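Local coordinates for solute-binding protein Csal_2479 (Chromohalobacter salexigens, PDB 4P1L), which binds D-glucuronate in vitro and probably delivers it from the periplasm to a tripartite ATP-independent (TRAP) transport system for uptake into the cytoplasm, at residues D72-T77 with G90-I95; F106-K109 with D113-R116; I117-I122 with E264-W269; V175-E180 with T227-L232; S211-G216 with K277-D282. All blocks are in the same frame, centred on the assembly; numbering follows the deposited sequence.

Interaction 1 (D72-T77 with G90-I95); sequences DAIEQT and GPMGPI
Pro91 meets Ile74 at the near end of the loop 90-95, where a type I beta turn from Gly90 to Gly93 follows strand 84-88. Ile74, on helix 70-78, is the one residue of 72-77 that touches this loop. Its CD1 lies 3.8 Å from Pro91 O, and Pro91 CB rests on the same methyl at 4.2 Å, a loose fit. The turn is closed by the bond from Gly93 N to Gly90 O. Selenomethionine Met92 comes next: its CG is anti to the backbone N (chi1 -169°), and bends at chi2 and chi3 bring CE to 3.8 Å from Ile74 CD1, while SE stays near Ile74 CG2. Phe87 of strand 84-88 touches both Ile74 and Met92. Past Gly93 the chain folds back through the bond from Ile95 N to Met92 O, 2.9 Å long. That return sets Ile95 against the other branch of Ile74, with Ile95 CD1 3.5 Å from Ile74 CG2 and 3.8 Å from Ile74 CD1. Ile74 holds CG1 anti to its carbonyl carbon (chi1 -73°), which turns CG2 to Ile95 and carries CD1 to Pro91, Met92 and Ile95. The contact thus joins helix 70-78 to the loop beyond a central strand of the five-stranded sheet, close to the sugar site: Pro91 also touches the glucuronate-binding Gln70. No hydrogen bond or charge crosses between the two segments, so between them the contact rests on apolar packing round Ile74.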
# COMPACT_ATOMS: atom_id res chain seq x y z
N ASP A 72 11.61 6.41 6.31
CA ASP A 72 12.03 7.32 7.37
C ASP A 72 10.84 7.71 8.25
O ASP A 72 10.99 7.83 9.45
CB ASP A 72 12.69 8.57 6.79
CG ASP A 72 13.97 8.26 6.03
OD1 ASP A 72 14.74 7.38 6.50
OD2 ASP A 72 14.19 8.87 4.95
N ALA A 73 9.68 7.89 7.64
CA ALA A 73 8.46 8.24 8.41
C ALA A 73 8.01 7.11 9.33
O ALA A 73 7.55 7.36 10.45
CB ALA A 73 7.33 8.63 7.46
N ILE A 74 8.13 5.87 8.86
CA ILE A 74 7.80 4.73 9.70
C ILE A 74 8.68 4.78 10.93
O ILE A 74 8.19 4.64 12.05
CB ILE A 74 7.96 3.39 8.98
CG1 ILE A 74 6.84 3.21 7.96
CG2 ILE A 74 7.93 2.24 9.98
CD1 ILE A 74 7.05 1.99 7.03
N GLU A 75 9.98 5.01 10.73
CA GLU A 75 10.93 5.11 11.83
C GLU A 75 10.56 6.21 12.82
O GLU A 75 10.57 5.99 14.02
CB GLU A 75 12.33 5.36 11.27
CG GLU A 75 13.43 5.42 12.31
CD GLU A 75 14.83 5.39 11.68
OE1 GLU A 75 14.99 5.87 10.52
OE2 GLU A 75 15.76 4.87 12.33
N GLN A 76 10.24 7.40 12.31
CA GLN A 76 9.89 8.53 13.14
C GLN A 76 8.61 8.26 13.92
O GLN A 76 8.45 8.75 15.02
CB GLN A 76 9.68 9.79 12.30
CG GLN A 76 10.91 10.37 11.65
CD GLN A 76 10.55 11.60 10.83
OE1 GLN A 76 10.17 12.64 11.38
NE2 GLN A 76 10.62 11.47 9.51
N THR A 77 7.69 7.49 13.34
CA THR A 77 6.43 7.18 14.04
C THR A 77 6.64 6.14 15.14
O THR A 77 6.08 6.25 16.23
CB THR A 77 5.33 6.73 13.04
OG1 THR A 77 5.18 7.71 12.02
CG2 THR A 77 4.00 6.59 13.77
N GLY A 90 3.46 -2.62 2.41
CA GLY A 90 4.64 -3.08 1.69
C GLY A 90 5.96 -2.71 2.35
O GLY A 90 6.78 -3.58 2.67
N PRO A 91 6.21 -1.39 2.53
CA PRO A 91 7.39 -0.91 3.23
C PRO A 91 7.41 -1.30 4.68
O PRO A 91 8.46 -1.14 5.34
CB PRO A 91 7.28 0.61 3.12
CG PRO A 91 6.36 0.86 2.04
CD PRO A 91 5.43 -0.28 1.96
N MSE A 92 6.29 -1.80 5.20
CA MSE A 92 6.26 -2.26 6.59
C MSE A 92 6.91 -3.65 6.72
O MSE A 92 7.34 -4.05 7.80
CB MSE A 92 4.82 -2.28 7.10
CG MSE A 92 4.60 -2.48 8.60
SE MSE A 92 5.34 -1.00 9.63
CE MSE A 92 4.20 0.43 8.94
N GLY A 93 6.98 -4.38 5.61
CA GLY A 93 7.52 -5.74 5.61
C GLY A 93 8.92 -5.86 6.18
O GLY A 93 9.19 -6.73 7.02
N PRO A 94 9.83 -5.00 5.73
CA PRO A 94 11.18 -5.08 6.30
C PRO A 94 11.28 -4.74 7.80
O PRO A 94 12.31 -4.99 8.41
CB PRO A 94 11.97 -4.06 5.47
CG PRO A 94 11.27 -4.07 4.12
CD PRO A 94 9.81 -4.33 4.42
N ILE A 95 10.22 -4.17 8.37
CA ILE A 95 10.25 -3.72 9.75
C ILE A 95 9.50 -4.70 10.66
O ILE A 95 9.92 -4.94 11.79
CB ILE A 95 9.65 -2.31 9.83
CG1 ILE A 95 10.54 -1.38 8.99
CG2 ILE A 95 9.59 -1.83 11.27
CD1 ILE A 95 9.86 -0.23 8.42

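Interaction 2 (F106-K109 with D113-R116); sequences FIFK and DMYR
The backbone doubles back from the loop 106-109 into helix 111-118, with the CA atoms of Phe108 and Met114 6.0 Å apart and no hydrogen bond joining the two segments. Phe108 lays one ring face against the start of the helix. Selenomethionine Met114 sets its CB over the ring centre, 3.8 Å from the centroid and 13° off the normal, a CH-pi contact, and Met114 CA stands 3.7 Å from Phe108 CD1. Because Met114 holds CG anti to its backbone N (chi1 175°), that carbon continues across the same face toward Phe108 CE2, at 3.8 Å, before SE and CE turn off toward the interior, where Met114 touches Ile231. With only an alanine in place of Phe108, the ring face under Met114 CB and CG is gone, and a gap would probably open beside them. At the other end of the contact Lys109 only brushes Asp113: Lys109 CB lies 3.6 Å from Asp113 OD2, while the extended lysine chain runs off to a weak, long ion pair with the terminal carboxylate of Ser326. Asp113 OD2 bonds instead to Ser110 OG. Arg116, one turn on, grips Asp113 OD1 end-on with two nitrogens: NH2 comes in at 2.9 Å along the anti lone pair, whereas NH1 approaches from above the carboxylate plane at 3.2 Å. The carboxylate is probably stabilised as an anion by Arg116 and Ser110; no polar bond crosses between 106-109 and 113-116, where the ring-on-CB contact of Phe108 and Met114 carries the packing.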
# COMPACT_ATOMS: atom_id res chain seq x y z
N PHE A 106 -0.26 -12.03 -5.30
CA PHE A 106 -1.51 -12.78 -5.48
C PHE A 106 -2.08 -13.44 -4.23
O PHE A 106 -2.93 -14.32 -4.31
CB PHE A 106 -1.34 -13.83 -6.61
CG PHE A 106 -0.92 -13.24 -7.93
CD1 PHE A 106 -1.86 -12.63 -8.76
CD2 PHE A 106 0.42 -13.25 -8.33
CE1 PHE A 106 -1.47 -12.08 -9.96
CE2 PHE A 106 0.79 -12.70 -9.54
CZ PHE A 106 -0.14 -12.11 -10.34
N ILE A 107 -1.65 -13.03 -3.04
CA ILE A 107 -2.17 -13.69 -1.85
C ILE A 107 -3.67 -13.41 -1.68
O ILE A 107 -4.41 -14.26 -1.19
CB ILE A 107 -1.38 -13.37 -0.57
CG1 ILE A 107 -1.78 -14.39 0.50
CG2 ILE A 107 -1.54 -11.91 -0.15
CD1 ILE A 107 -0.86 -14.42 1.66
N PHE A 108 -4.11 -12.21 -2.08
CA PHE A 108 -5.54 -11.86 -2.06
C PHE A 108 -6.12 -11.99 -3.48
O PHE A 108 -5.47 -11.61 -4.45
CB PHE A 108 -5.76 -10.42 -1.57
CG PHE A 108 -5.38 -10.20 -0.13
CD1 PHE A 108 -6.09 -10.83 0.89
CD2 PHE A 108 -4.30 -9.42 0.20
CE1 PHE A 108 -5.75 -10.64 2.20
CE2 PHE A 108 -3.94 -9.23 1.51
CZ PHE A 108 -4.67 -9.86 2.52
N LYS A 109 -7.35 -12.51 -3.58
CA LYS A 109 -8.01 -12.68 -4.87
C LYS A 109 -8.61 -11.36 -5.37
O LYS A 109 -8.75 -11.14 -6.58
CB LYS A 109 -9.13 -13.74 -4.75
CG LYS A 109 -8.62 -15.16 -4.53
CD LYS A 109 -9.76 -16.18 -4.52
CE LYS A 109 -9.22 -17.60 -4.29
NZ LYS A 109 -10.33 -18.61 -4.27
N ASP A 113 -11.95 -9.19 -0.92
CA ASP A 113 -11.50 -10.27 -0.05
C ASP A 113 -10.54 -9.69 1.00
O ASP A 113 -10.58 -10.05 2.18
CB ASP A 113 -10.77 -11.36 -0.84
CG ASP A 113 -11.71 -12.23 -1.66
OD1 ASP A 113 -12.42 -13.07 -1.08
OD2 ASP A 113 -11.73 -12.09 -2.90
N MSE A 114 -9.67 -8.79 0.57
CA MSE A 114 -8.70 -8.21 1.49
C MSE A 114 -9.39 -7.43 2.60
O MSE A 114 -9.05 -7.59 3.79
CB MSE A 114 -7.69 -7.35 0.72
CG MSE A 114 -6.69 -6.61 1.58
SE MSE A 114 -7.37 -4.91 2.31
CE MSE A 114 -7.72 -4.01 0.62
N TYR A 115 -10.40 -6.63 2.26
CA TYR A 115 -11.15 -5.89 3.28
C TYR A 115 -11.81 -6.79 4.32
O TYR A 115 -11.71 -6.54 5.53
CB TYR A 115 -12.24 -5.03 2.64
CG TYR A 115 -11.78 -3.82 1.86
CD1 TYR A 115 -10.76 -3.00 2.31
CD2 TYR A 115 -12.40 -3.48 0.67
CE1 TYR A 115 -10.35 -1.90 1.60
CE2 TYR A 115 -12.01 -2.36 -0.05
CZ TYR A 115 -10.99 -1.58 0.43
OH TYR A 115 -10.60 -0.48 -0.28
N ARG A 116 -12.47 -7.84 3.84
CA ARG A 116 -13.15 -8.79 4.71
C ARG A 116 -12.16 -9.44 5.68
O ARG A 116 -12.42 -9.56 6.89
CB ARG A 116 -13.83 -9.87 3.88
CG ARG A 116 -14.52 -10.91 4.71
CD ARG A 116 -15.23 -11.91 3.85
NE ARG A 116 -14.27 -12.84 3.28
CZ ARG A 116 -13.96 -12.93 2.00
NH1 ARG A 116 -14.54 -12.14 1.09
NH2 ARG A 116 -13.06 -13.82 1.61

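Interaction 3 (I117-I122 with E264-W269); sequences IMDGEI and EQRALW
Asp119 meets the guanidinium of Arg266 edge to edge in a two-pronged salt bridge, the whole of the direct contact between the two segments. Arg266 NH1 gives its hydrogen to Asp119 OD2 over 2.8 Å, along the syn lone pair, with an N-H...O angle of 170°. Beside it Arg266 NH2 reaches Asp119 OD1 at 2.9 Å on the syn side and nearly as straight, 167°. The carboxylate and guanidinium planes are only 6° apart, so both bonds keep close to one plane. The side chains come from opposite directions: Arg266 runs extended from CG to NE, which lets it span backbones whose nearest CA atoms, in Asp119 and Arg266, are 12.6 Å apart. Two parallel bonds fix the rotation of both groups, and Arg266 NH2 also donates to Trp140 O, tying the arginine to a strand edge. The pair lies at the protein surface. Asp119 comes where helices 111-118 and 121-132 meet, just ahead of the N-cap Gly120, and Arg266 projects from the long helix 248-282; the bridge thus clasps these helices together beside strand 135-141, an edge strand of the five-stranded sheet.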
# COMPACT_ATOMS: atom_id res chain seq x y z
N ILE A 117 -11.02 -9.84 5.14
CA ILE A 117 -9.99 -10.49 5.94
C ILE A 117 -9.36 -9.55 6.95
O ILE A 117 -9.19 -9.90 8.12
CB ILE A 117 -8.90 -11.12 5.01
CG1 ILE A 117 -9.47 -12.37 4.34
CG2 ILE A 117 -7.64 -11.44 5.80
CD1 ILE A 117 -8.69 -12.85 3.15
N MSE A 118 -9.03 -8.34 6.52
CA MSE A 118 -8.33 -7.41 7.38
C MSE A 118 -9.26 -6.83 8.45
O MSE A 118 -8.78 -6.41 9.49
CB MSE A 118 -7.69 -6.27 6.55
CG MSE A 118 -6.64 -6.74 5.55
SE MSE A 118 -5.17 -7.75 6.41
CE MSE A 118 -4.40 -6.21 7.39
N ASP A 119 -10.57 -6.82 8.21
CA ASP A 119 -11.52 -6.30 9.20
C ASP A 119 -11.89 -7.37 10.22
O ASP A 119 -12.60 -7.09 11.19
CB ASP A 119 -12.81 -5.81 8.53
CG ASP A 119 -12.63 -4.50 7.76
OD1 ASP A 119 -11.68 -3.73 8.05
OD2 ASP A 119 -13.48 -4.24 6.87
N GLY A 120 -11.47 -8.61 9.98
CA GLY A 120 -11.76 -9.69 10.90
C GLY A 120 -10.56 -10.08 11.74
O GLY A 120 -9.61 -9.30 11.94
N GLU A 121 -10.61 -11.31 12.24
CA GLU A 121 -9.61 -11.78 13.19
C GLU A 121 -8.20 -11.79 12.62
O GLU A 121 -7.24 -11.48 13.32
CB GLU A 121 -9.97 -13.19 13.70
CG GLU A 121 -8.98 -13.75 14.70
CD GLU A 121 -7.80 -14.47 14.05
OE1 GLU A 121 -7.97 -15.12 12.98
OE2 GLU A 121 -6.68 -14.41 14.62
N ILE A 122 -8.06 -12.13 11.35
CA ILE A 122 -6.74 -12.15 10.73
C ILE A 122 -6.13 -10.73 10.76
O ILE A 122 -4.95 -10.56 11.06
CB ILE A 122 -6.84 -12.70 9.30
CG1 ILE A 122 -7.12 -14.20 9.34
CG2 ILE A 122 -5.58 -12.42 8.51
CD1 ILE A 122 -7.40 -14.80 7.97
N GLU A 264 -14.82 5.96 4.95
CA GLU A 264 -14.87 7.06 3.98
C GLU A 264 -13.81 6.82 2.90
O GLU A 264 -14.09 6.93 1.70
CB GLU A 264 -14.61 8.42 4.65
CG GLU A 264 -14.60 9.56 3.63
CD GLU A 264 -14.21 10.91 4.20
OE1 GLU A 264 -13.84 11.00 5.38
OE2 GLU A 264 -14.29 11.90 3.45
N GLN A 265 -12.59 6.51 3.33
CA GLN A 265 -11.50 6.27 2.40
C GLN A 265 -11.85 5.18 1.38
O GLN A 265 -11.51 5.30 0.21
CB GLN A 265 -10.24 5.87 3.14
CG GLN A 265 -9.02 5.80 2.23
CD GLN A 265 -8.78 4.44 1.60
OE1 GLN A 265 -9.32 3.41 2.01
NE2 GLN A 265 -7.94 4.42 0.60
N ARG A 266 -12.50 4.11 1.82
CA ARG A 266 -12.81 3.02 0.89
C ARG A 266 -13.87 3.43 -0.14
O ARG A 266 -13.79 3.03 -1.31
CB ARG A 266 -13.25 1.77 1.66
CG ARG A 266 -12.15 1.24 2.57
CD ARG A 266 -12.66 0.06 3.36
NE ARG A 266 -11.74 -0.34 4.42
CZ ARG A 266 -11.93 -1.40 5.19
NH1 ARG A 266 -12.98 -2.20 5.01
NH2 ARG A 266 -11.05 -1.69 6.13
N ALA A 267 -14.83 4.25 0.27
CA ALA A 267 -15.82 4.79 -0.65
C ALA A 267 -15.17 5.75 -1.66
O ALA A 267 -15.44 5.67 -2.86
CB ALA A 267 -16.95 5.50 0.12
N LEU A 268 -14.34 6.68 -1.15
CA LEU A 268 -13.61 7.62 -2.00
C LEU A 268 -12.69 6.88 -2.96
O LEU A 268 -12.50 7.29 -4.13
CB LEU A 268 -12.76 8.56 -1.15
CG LEU A 268 -13.51 9.55 -0.28
CD1 LEU A 268 -12.53 10.35 0.60
CD2 LEU A 268 -14.36 10.48 -1.16
N TRP A 269 -12.10 5.81 -2.45
CA TRP A 269 -11.20 4.99 -3.25
C TRP A 269 -11.86 4.46 -4.52
O TRP A 269 -11.31 4.58 -5.61
CB TRP A 269 -10.66 3.80 -2.44
CG TRP A 269 -9.69 3.05 -3.27
CD1 TRP A 269 -9.89 1.84 -3.88
CD2 TRP A 269 -8.36 3.46 -3.63
NE1 TRP A 269 -8.77 1.47 -4.59
CE2 TRP A 269 -7.83 2.46 -4.47
CE3 TRP A 269 -7.59 4.59 -3.34
CZ2 TRP A 269 -6.54 2.53 -4.99
CZ3 TRP A 269 -6.31 4.67 -3.86
CH2 TRP A 269 -5.80 3.65 -4.69

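Interaction 4 (V175-E180 with T227-L232); sequences VQMIDE and TEHLIL
Selenomethionine Met177 reaches from helix 172-181 to the end of strand 223-230 and touches two residues there. Its SE lies 3.6 Å from His229 CD2, oblique to the imidazole, with the ring centroid 4.3 Å from SE and the approach 43° off the normal. Met177 CE adds to this, 3.8 Å from His229 CD2, and the two side chains cross at about a right angle. On the neighbouring residue Leu230 CD1 meets SE tip to tip at 4.0 Å. Met177 runs out straight, CG anti to the backbone N and SE anti to CB (chi2 -175°), and bends only at chi3, which lays CE against the imidazole. In the next shell both ring nitrogens of His229 are engaged. ND1 pairs with Thr227 OG1 of the same strand, 2.8 Å away, and NE2 bonds to Glu206 OE1, so the ring is fixed in rotation with its CD2 corner turned to the selenium. Further out, backbone bonds tie His229 to Arg146 of strand 146-150, and the His229 side chain also packs on this glucuronate-binding arginine. A leucine in place of His229 would probably leave Thr227 OG1 and Glu206 OE1 without their imidazole partner and give Met177 a surface no longer held in rotation. The contact docks the helix on the four-stranded sheet: SE and its methyl lie against an imidazole held by polar bonds, so the apolar end of Met177 packs on a buried ring whose two nitrogens both have partners.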
# COMPACT_ATOMS: atom_id res chain seq x y z
N VAL A 175 11.51 -7.54 -5.67
CA VAL A 175 12.57 -7.87 -6.63
C VAL A 175 12.44 -9.34 -7.04
O VAL A 175 12.54 -9.69 -8.23
CB VAL A 175 13.95 -7.56 -6.04
CG1 VAL A 175 15.08 -8.00 -6.99
CG2 VAL A 175 14.05 -6.10 -5.68
N GLN A 176 12.22 -10.21 -6.06
CA GLN A 176 12.01 -11.61 -6.36
C GLN A 176 10.81 -11.76 -7.30
O GLN A 176 10.86 -12.53 -8.27
CB GLN A 176 11.84 -12.43 -5.08
CG GLN A 176 12.23 -13.86 -5.23
CD GLN A 176 12.05 -14.65 -3.95
OE1 GLN A 176 11.56 -14.11 -2.93
NE2 GLN A 176 12.42 -15.93 -3.99
N MSE A 177 9.75 -11.01 -7.02
CA MSE A 177 8.55 -11.05 -7.87
C MSE A 177 8.84 -10.70 -9.34
O MSE A 177 8.51 -11.48 -10.24
CB MSE A 177 7.49 -10.10 -7.31
CG MSE A 177 6.25 -9.97 -8.17
SE MSE A 177 5.02 -8.63 -7.47
CE MSE A 177 5.99 -7.07 -8.20
N ILE A 178 9.48 -9.55 -9.58
CA ILE A 178 9.83 -9.16 -10.93
C ILE A 178 10.79 -10.17 -11.59
O ILE A 178 10.65 -10.52 -12.77
CB ILE A 178 10.46 -7.77 -10.96
CG1 ILE A 178 9.47 -6.70 -10.47
CG2 ILE A 178 10.97 -7.43 -12.38
CD1 ILE A 178 8.23 -6.56 -11.33
N ASP A 179 11.77 -10.65 -10.83
CA ASP A 179 12.73 -11.58 -11.35
C ASP A 179 12.08 -12.87 -11.79
O ASP A 179 12.43 -13.41 -12.84
CB ASP A 179 13.82 -11.90 -10.31
CG ASP A 179 14.79 -10.77 -10.11
OD1 ASP A 179 14.59 -9.67 -10.67
OD2 ASP A 179 15.74 -10.98 -9.36
N GLU A 180 11.17 -13.38 -10.98
CA GLU A 180 10.43 -14.59 -11.34
C GLU A 180 9.50 -14.36 -12.54
O GLU A 180 9.25 -15.28 -13.31
CB GLU A 180 9.61 -15.07 -10.14
CG GLU A 180 10.49 -15.66 -8.99
CD GLU A 180 11.20 -16.95 -9.36
OE1 GLU A 180 11.02 -17.46 -10.48
OE2 GLU A 180 11.95 -17.47 -8.51
N THR A 227 -1.79 -6.98 -14.58
CA THR A 227 -1.29 -8.09 -13.78
C THR A 227 -1.96 -8.23 -12.40
O THR A 227 -2.09 -9.35 -11.92
CB THR A 227 0.22 -7.98 -13.61
OG1 THR A 227 0.55 -6.64 -13.20
CG2 THR A 227 0.94 -8.34 -14.93
N GLU A 228 -2.33 -7.11 -11.74
CA GLU A 228 -3.05 -7.11 -10.47
C GLU A 228 -2.36 -8.05 -9.47
O GLU A 228 -3.00 -8.87 -8.79
CB GLU A 228 -4.54 -7.44 -10.70
CG GLU A 228 -5.17 -6.42 -11.64
CD GLU A 228 -6.63 -6.65 -11.96
OE1 GLU A 228 -7.38 -5.66 -12.09
OE2 GLU A 228 -7.02 -7.80 -12.12
N HIS A 229 -1.04 -7.89 -9.40
CA HIS A 229 -0.14 -8.82 -8.73
C HIS A 229 0.02 -8.64 -7.22
O HIS A 229 0.48 -9.57 -6.54
CB HIS A 229 1.23 -8.77 -9.41
CG HIS A 229 1.79 -7.39 -9.56
ND1 HIS A 229 1.90 -6.75 -10.77
CD2 HIS A 229 2.29 -6.53 -8.63
CE1 HIS A 229 2.41 -5.55 -10.59
NE2 HIS A 229 2.66 -5.39 -9.30
N LEU A 230 -0.38 -7.47 -6.70
CA LEU A 230 -0.31 -7.13 -5.27
C LEU A 230 -1.57 -6.38 -4.89
O LEU A 230 -2.03 -5.52 -5.62
CB LEU A 230 0.91 -6.26 -4.93
CG LEU A 230 2.26 -6.93 -4.98
CD1 LEU A 230 3.35 -5.88 -5.09
CD2 LEU A 230 2.47 -7.86 -3.77
N ILE A 231 -2.12 -6.76 -3.74
CA ILE A 231 -3.25 -6.08 -3.16
C ILE A 231 -2.80 -5.80 -1.72
O ILE A 231 -2.83 -6.68 -0.84
CB ILE A 231 -4.51 -6.95 -3.23
CG1 ILE A 231 -4.98 -7.04 -4.68
CG2 ILE A 231 -5.58 -6.39 -2.35
CD1 ILE A 231 -5.96 -8.17 -4.94
N LEU A 232 -2.32 -4.58 -1.51
CA LEU A 232 -1.67 -4.22 -0.27
C LEU A 232 -2.63 -3.40 0.61
O LEU A 232 -3.13 -2.34 0.20
CB LEU A 232 -0.40 -3.43 -0.56
CG LEU A 232 0.78 -4.30 -1.07
CD1 LEU A 232 1.89 -3.43 -1.66
CD2 LEU A 232 1.31 -5.16 0.09

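Interaction 5 (S211-G216 with K277-D282); sequences SYESSG and KQKILD
Tyr212 and Glu213 of the short helix 209-214 pack against the last turn of the long helix 248-282, a helix-helix contact in the ligand-binding fold of a TRAP solute-binding protein. The tight part is apolar. Ile280 sends CD1 to the edge of the Tyr212 ring, in its plane and 3.7 Å from CE2, while its other branch sets CG2 3.7 Å from Glu213 CB. Ile280 adopts chi1 65°, with CG1 between the backbone N and the carbonyl carbon, and the two branches part to meet one residue each. Tyr212 is steadied from beyond: its OH bonds to Ala221 O and its ring meets those of Tyr149 and Tyr224. Towards solvent the contact opens into a single ion pair. Lys279 reaches out from its helix across to Glu213, extended beyond CG, its CD 3.7 Å from Glu213 CG, and crosses that side chain at about a right angle. Glu213 bends at chi2 (-89°) to turn its carboxylate toward both partners, since OE1 bonds to Ser276 OG. Ser211, at the start of the same segment, belongs to the glucuronate pocket, so the short helix joins that pocket to helix 248-282. The exposed side closes on one bond: Lys279 NZ donates to Glu213 OE2 at 2.9 Å, on the anti side and 32° out of the carboxylate plane.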
# COMPACT_ATOMS: atom_id res chain seq x y z
N SER A 211 -2.52 5.99 -8.22
CA SER A 211 -1.12 6.38 -8.10
C SER A 211 -0.50 6.62 -9.47
O SER A 211 0.18 7.63 -9.68
CB SER A 211 -0.35 5.31 -7.35
OG SER A 211 -0.64 5.36 -5.96
N TYR A 212 -0.76 5.68 -10.38
CA TYR A 212 -0.29 5.76 -11.75
C TYR A 212 -0.69 7.09 -12.36
O TYR A 212 0.11 7.72 -13.02
CB TYR A 212 -0.89 4.59 -12.52
CG TYR A 212 -0.61 4.52 -14.01
CD1 TYR A 212 0.67 4.49 -14.50
CD2 TYR A 212 -1.67 4.44 -14.92
CE1 TYR A 212 0.90 4.37 -15.90
CE2 TYR A 212 -1.45 4.32 -16.28
CZ TYR A 212 -0.17 4.28 -16.76
OH TYR A 212 0.01 4.16 -18.12
N GLU A 213 -1.92 7.51 -12.09
CA GLU A 213 -2.46 8.78 -12.62
C GLU A 213 -1.94 10.00 -11.85
O GLU A 213 -1.32 10.90 -12.46
CB GLU A 213 -4.00 8.73 -12.65
CG GLU A 213 -4.65 10.09 -12.96
CD GLU A 213 -4.93 10.95 -11.72
OE1 GLU A 213 -5.55 10.43 -10.77
OE2 GLU A 213 -4.55 12.14 -11.69
N SER A 214 -2.14 10.03 -10.53
CA SER A 214 -1.79 11.21 -9.75
C SER A 214 -0.30 11.53 -9.75
O SER A 214 0.07 12.70 -9.75
CB SER A 214 -2.30 11.13 -8.30
OG SER A 214 -1.69 10.07 -7.59
N SER A 215 0.54 10.51 -9.79
CA SER A 215 2.00 10.70 -9.84
C SER A 215 2.50 11.23 -11.18
O SER A 215 3.64 11.67 -11.28
CB SER A 215 2.72 9.38 -9.63
OG SER A 215 2.47 8.53 -10.74
N GLY A 216 1.68 11.13 -12.22
CA GLY A 216 2.07 11.53 -13.56
C GLY A 216 2.79 10.44 -14.35
O GLY A 216 3.23 10.69 -15.47
N LYS A 277 -8.97 6.13 -13.94
CA LYS A 277 -9.00 5.33 -15.17
C LYS A 277 -9.50 6.11 -16.38
O LYS A 277 -8.92 6.02 -17.47
CB LYS A 277 -9.85 4.09 -14.99
CG LYS A 277 -9.82 3.15 -16.17
CD LYS A 277 -10.57 1.87 -15.86
CE LYS A 277 -10.71 1.01 -17.09
NZ LYS A 277 -11.55 -0.17 -16.81
N GLN A 278 -10.58 6.85 -16.20
CA GLN A 278 -11.15 7.60 -17.31
C GLN A 278 -10.17 8.67 -17.77
O GLN A 278 -10.02 8.93 -18.97
CB GLN A 278 -12.49 8.23 -16.94
CG GLN A 278 -13.29 8.69 -18.19
CD GLN A 278 -13.41 7.59 -19.26
OE1 GLN A 278 -13.91 6.49 -18.99
NE2 GLN A 278 -12.94 7.90 -20.47
N LYS A 279 -9.49 9.29 -16.82
CA LYS A 279 -8.54 10.33 -17.16
C LYS A 279 -7.38 9.76 -17.98
O LYS A 279 -7.01 10.31 -19.01
CB LYS A 279 -8.01 11.01 -15.90
CG LYS A 279 -6.81 11.91 -16.14
CD LYS A 279 -6.48 12.72 -14.90
CE LYS A 279 -5.23 13.55 -15.10
NZ LYS A 279 -4.67 14.11 -13.82
N ILE A 280 -6.81 8.65 -17.55
CA ILE A 280 -5.69 8.09 -18.29
C ILE A 280 -6.15 7.54 -19.64
O ILE A 280 -5.42 7.64 -20.63
CB ILE A 280 -4.94 7.01 -17.45
CG1 ILE A 280 -5.84 5.81 -17.18
CG2 ILE A 280 -4.42 7.59 -16.16
CD1 ILE A 280 -5.08 4.64 -16.53
N LEU A 281 -7.37 7.00 -19.72
CA LEU A 281 -7.86 6.56 -21.02
C LEU A 281 -8.03 7.75 -21.95
O LEU A 281 -7.63 7.67 -23.11
CB LEU A 281 -9.18 5.79 -20.91
CG LEU A 281 -9.08 4.34 -20.44
CD1 LEU A 281 -10.46 3.80 -20.23
CD2 LEU A 281 -8.31 3.49 -21.47
N ASP A 282 -8.62 8.84 -21.46
CA ASP A 282 -8.79 10.03 -22.30
C ASP A 282 -7.46 10.59 -22.79
O ASP A 282 -7.40 11.27 -23.82
CB ASP A 282 -9.57 11.11 -21.55
CG ASP A 282 -11.03 10.75 -21.36
OD1 ASP A 282 -11.48 9.78 -22.01
OD2 ASP A 282 -11.72 11.43 -20.57

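How the interactions relate
Interactions 1, 4 and 5 lie nearest the sugar site, with interaction 2 farther out and interaction 3 at the surface. Interaction 1 comes first along the chain and interaction 2 follows. Interaction 3 shares helix 111-118 with interaction 2, their centres 11 Å apart, and closes a long span of chain within which interaction 4 is nested. Interaction 5 shares helix 248-282 with interaction 3 and crosses it along the chain, but lies about 23 Å from it, centre to centre. Interactions 2 and 4 meet through a probable hydrogen bond from Phe106 N to His229 O, and Leu232 packs on Gly90 of interaction 1. These contacts tie loop 90-109 to strand 223-230, near the pocket.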